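Local coordinates for protein ricin B-like lectin (Macrolepiota procera, PDB 4IZX) that binds carbohydrates through a beta-trefoil fold, holding lactose at a site that recognises its beta-D-galactose unit, at residues N14-T19 and L110-T116. Sequence-based numbering, arbitrary orientation.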
ATOM      1  N   ASN A  14      -6.045  -5.588  -2.248  1.00  6.31           N
ATOM      2  CA  ASN A  14      -7.134  -5.068  -1.425  1.00  6.41           C
ATOM      3  C   ASN A  14      -8.137  -6.169  -1.132  1.00  6.26           C
ATOM      4  O   ASN A  14      -8.620  -6.831  -2.059  1.00  7.43           O
ATOM      5  CB  ASN A  14      -7.811  -3.926  -2.146  1.00  6.69           C
ATOM      6  CG  ASN A  14      -8.726  -3.136  -1.236  1.00  6.98           C
ATOM      7  OD1 ASN A  14      -9.936  -3.375  -1.186  1.00  7.22           O
ATOM      8  ND2 ASN A  14      -8.119  -2.235  -0.458  1.00  6.99           N
ATOM      9  N   VAL A  15      -8.507  -6.336   0.129  1.00  6.33           N
ATOM     10  CA  VAL A  15      -9.443  -7.404   0.503  1.00  6.85           C
ATOM     11  C   VAL A  15     -10.816  -7.178  -0.096  1.00  7.42           C
ATOM     12  O   VAL A  15     -11.483  -8.138  -0.498  1.00  8.76           O
ATOM     13  CB  VAL A  15      -9.509  -7.523   2.031  1.00  7.43           C
ATOM     14  CG1 VAL A  15     -10.664  -8.405   2.502  1.00  8.79           C
ATOM     15  CG2 VAL A  15      -8.206  -8.096   2.582  1.00  8.20           C
ATOM     16  N   LYS A  16     -11.277  -5.928  -0.150  1.00  7.26           N
ATOM     17  CA  LYS A  16     -12.595  -5.640  -0.705  1.00  8.12           C
ATOM     18  C   LYS A  16     -12.601  -5.784  -2.213  1.00  7.69           C
ATOM     19  O   LYS A  16     -13.481  -6.441  -2.771  1.00 10.33           O
ATOM     20  CB  LYS A  16     -13.074  -4.250  -0.275  1.00  9.27           C
ATOM     21  CG  LYS A  16     -14.455  -3.964  -0.846  1.00 14.91           C
ATOM     22  CD  LYS A  16     -15.215  -2.897  -0.195  1.00 16.76           C
ATOM     23  CE  LYS A  16     -16.645  -2.862  -0.715  1.00 21.53           C
ATOM     24  NZ  LYS A  16     -17.129  -1.490  -0.464  1.00 22.77           N
ATOM     25  N   ALA A  17     -11.646  -5.156  -2.903  1.00  7.46           N
ATOM     26  CA  ALA A  17     -11.715  -5.010  -4.351  1.00  8.00           C
ATOM     27  C   ALA A  17     -11.040  -6.129  -5.133  1.00  7.15           C
ATOM     28  O   ALA A  17     -11.412  -6.364  -6.279  1.00  8.40           O
ATOM     29  CB  ALA A  17     -11.097  -3.693  -4.763  1.00  7.66           C
ATOM     30  N   GLY A  18      -9.966  -6.704  -4.588  1.00  7.41           N
ATOM     31  CA  GLY A  18      -9.205  -7.689  -5.319  1.00  7.30           C
ATOM     32  C   GLY A  18      -8.149  -7.131  -6.250  1.00  6.90           C
ATOM     33  O   GLY A  18      -7.422  -7.914  -6.862  1.00  8.25           O
ATOM     34  N   THR A  19      -8.101  -5.829  -6.429  1.00  7.03           N
ATOM     35  CA  THR A  19      -7.064  -5.160  -7.159  1.00  6.93           C
ATOM     36  C   THR A  19      -5.855  -4.941  -6.245  1.00  6.59           C
ATOM     37  O   THR A  19      -5.954  -5.061  -5.035  1.00  7.74           O
ATOM     38  CB  THR A  19      -7.602  -3.862  -7.756  1.00  7.16           C
ATOM     39  OG1 THR A  19      -8.117  -3.073  -6.685  1.00  7.68           O
ATOM     40  CG2 THR A  19      -8.699  -4.135  -8.806  1.00  8.67           C
ATOM     41  N   LEU A 110      -8.234   2.140  -0.175  1.00  6.71           N
ATOM     42  CA  LEU A 110      -8.539   2.154  -1.601  1.00  7.14           C
ATOM     43  C   LEU A 110      -9.791   2.996  -1.770  1.00  7.50           C
ATOM     44  O   LEU A 110     -10.847   2.684  -1.211  1.00  8.40           O
ATOM     45  CB  LEU A 110      -8.733   0.733  -2.138  1.00  6.97           C
ATOM     46  CG  LEU A 110      -9.029   0.648  -3.651  1.00  7.29           C
ATOM     47  CD1 LEU A 110      -7.902   1.252  -4.484  1.00  7.87           C
ATOM     48  CD2 LEU A 110      -9.298  -0.787  -4.048  1.00  7.94           C
ATOM     49  N   SER A 111      -9.644   4.106  -2.477  1.00  7.36           N
ATOM     50  CA  SER A 111     -10.664   5.159  -2.492  1.00  7.98           C
ATOM     51  C   SER A 111     -11.951   4.719  -3.161  1.00  8.38           C
ATOM     52  O   SER A 111     -12.038   3.658  -3.785  1.00  8.81           O
ATOM     53  CB  SER A 111     -10.113   6.431  -3.114  1.00  9.22           C
ATOM     54  OG  SER A 111      -9.904   6.332  -4.481  1.00  9.32           O
ATOM     55  N   GLY A 112     -12.983   5.530  -2.972  1.00  9.24           N
ATOM     56  CA  GLY A 112     -14.311   5.147  -3.374  1.00 10.72           C
ATOM     57  C   GLY A 112     -14.830   3.920  -2.663  1.00  9.86           C
ATOM     58  O   GLY A 112     -15.620   3.152  -3.226  1.00 10.85           O
ATOM     59  N   TYR A 113     -14.370   3.684  -1.428  1.00  9.18           N
ATOM     60  CA  TYR A 113     -14.782   2.520  -0.635  1.00  9.45           C
ATOM     61  C   TYR A 113     -14.388   1.235  -1.320  1.00  9.70           C
ATOM     62  O   TYR A 113     -15.153   0.262  -1.393  1.00 11.14           O
ATOM     63  CB  TYR A 113     -16.263   2.539  -0.265  1.00 10.60           C
ATOM     64  CG  TYR A 113     -16.718   3.894   0.134  1.00 10.24           C
ATOM     65  CD1 TYR A 113     -16.243   4.534   1.256  1.00 11.07           C
ATOM     66  CD2 TYR A 113     -17.591   4.595  -0.685  1.00 11.65           C
ATOM     67  CE1 TYR A 113     -16.622   5.807   1.586  1.00 11.55           C
ATOM     68  CE2 TYR A 113     -17.937   5.903  -0.382  1.00 13.16           C
ATOM     69  CZ  TYR A 113     -17.444   6.498   0.765  1.00 11.60           C
ATOM     70  OH  TYR A 113     -17.836   7.756   1.141  1.00 15.00           O
ATOM     71  N   GLY A 114     -13.157   1.210  -1.833  1.00  9.35           N
ATOM     72  CA  GLY A 114     -12.678   0.017  -2.502  1.00  9.42           C
ATOM     73  C   GLY A 114     -13.238  -0.113  -3.914  1.00  9.19           C
ATOM     74  O   GLY A 114     -13.497  -1.211  -4.375  1.00  9.97           O
ATOM     75  N   ASP A 115     -13.338   1.007  -4.622  1.00  8.96           N
ATOM     76  CA  ASP A 115     -13.779   1.001  -6.034  1.00  9.58           C
ATOM     77  C   ASP A 115     -12.819   0.085  -6.795  1.00  8.41           C
ATOM     78  O   ASP A 115     -11.591   0.181  -6.670  1.00  8.93           O
ATOM     79  CB  ASP A 115     -13.794   2.445  -6.544  1.00  9.60           C
ATOM     80  CG  ASP A 115     -14.423   2.605  -7.928  1.00 10.81           C
ATOM     81  OD1 ASP A 115     -14.401   1.694  -8.728  1.00 11.42           O
ATOM     82  OD2 ASP A 115     -14.844   3.722  -8.227  1.00 22.12           O
ATOM     83  N   THR A 116     -13.406  -0.853  -7.546  1.00  8.73           N
ATOM     84  CA  THR A 116     -12.616  -1.840  -8.294  1.00  8.73           C
ATOM     85  C   THR A 116     -12.072  -1.309  -9.605  1.00  8.85           C
ATOM     86  O   THR A 116     -11.287  -1.960 -10.245  1.00 10.17           O
ATOM     87  CB  THR A 116     -13.444  -3.106  -8.562  1.00  9.84           C
ATOM     88  OG1 THR A 116     -14.548  -2.754  -9.412  1.00 11.19           O
ATOM     89  CG2 THR A 116     -13.950  -3.712  -7.274  1.00 10.70           C
TER
HETATM   90  O   HOH W   1      -9.171  -0.640  -7.774  1.00  8.33           O
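The methyl CD2 of Leu110 is the apolar centre of this contact, met by Ala17, Thr19 and Asn14 together. Ala17 CB lies 3.5 Å from Leu110 CD2, tighter than a usual carbon-carbon contact, and also rests against the carbonyl O of Gly114 and CG2 of Thr116. The Thr19 side chain crosses that of Leu110 at about a right angle, with OG1 near CD2, while its own CG2 faces the carbonyl O of Thr116. With CG anti to the backbone N (chi1 -167°), Asn14 lays its amide across Leu110 at a slant, ND2 being 3.5 Å from Leu110 CB.

Polar links across the contact are few. Lys16 reaches over in an almost fully extended chain, and its NZ donates to the carbonyl O of Tyr113 at 2.8 Å, in the carbonyl plane with a C=O...N angle of 155°; the Tyr113 ring itself leads away. A water accepts a hydrogen bond from Thr19 OG1 (2.9 Å) and donates one to the carbonyl O of Asp115, bridging the segments.

Within 14-19, Asn14 OD1 closes an Asx motif by accepting from the backbone N of Ala17 (3.0 Å) on an in-plane lone pair, with a weak second bond from Lys16 N. Its ND2 bonds to the carbonyl O of His132, so both ends of the buried amide are engaged and its rotation is fixed.

The contact thus joins the loop between strands 9-14 and 20-23 to the short, weakly bonded turn after strand 106-110 of the beta-trefoil, where Gly112 to Gly114 take left-handed helical backbone angles; the side chain of Thr19 is about 10 Å from the bound galactose. Because both polar links end on main-chain carbonyls, they follow the backbone path of 110-116, and side-chain fit probably rests mainly on Leu110 against Asn14, Ala17 and Thr19.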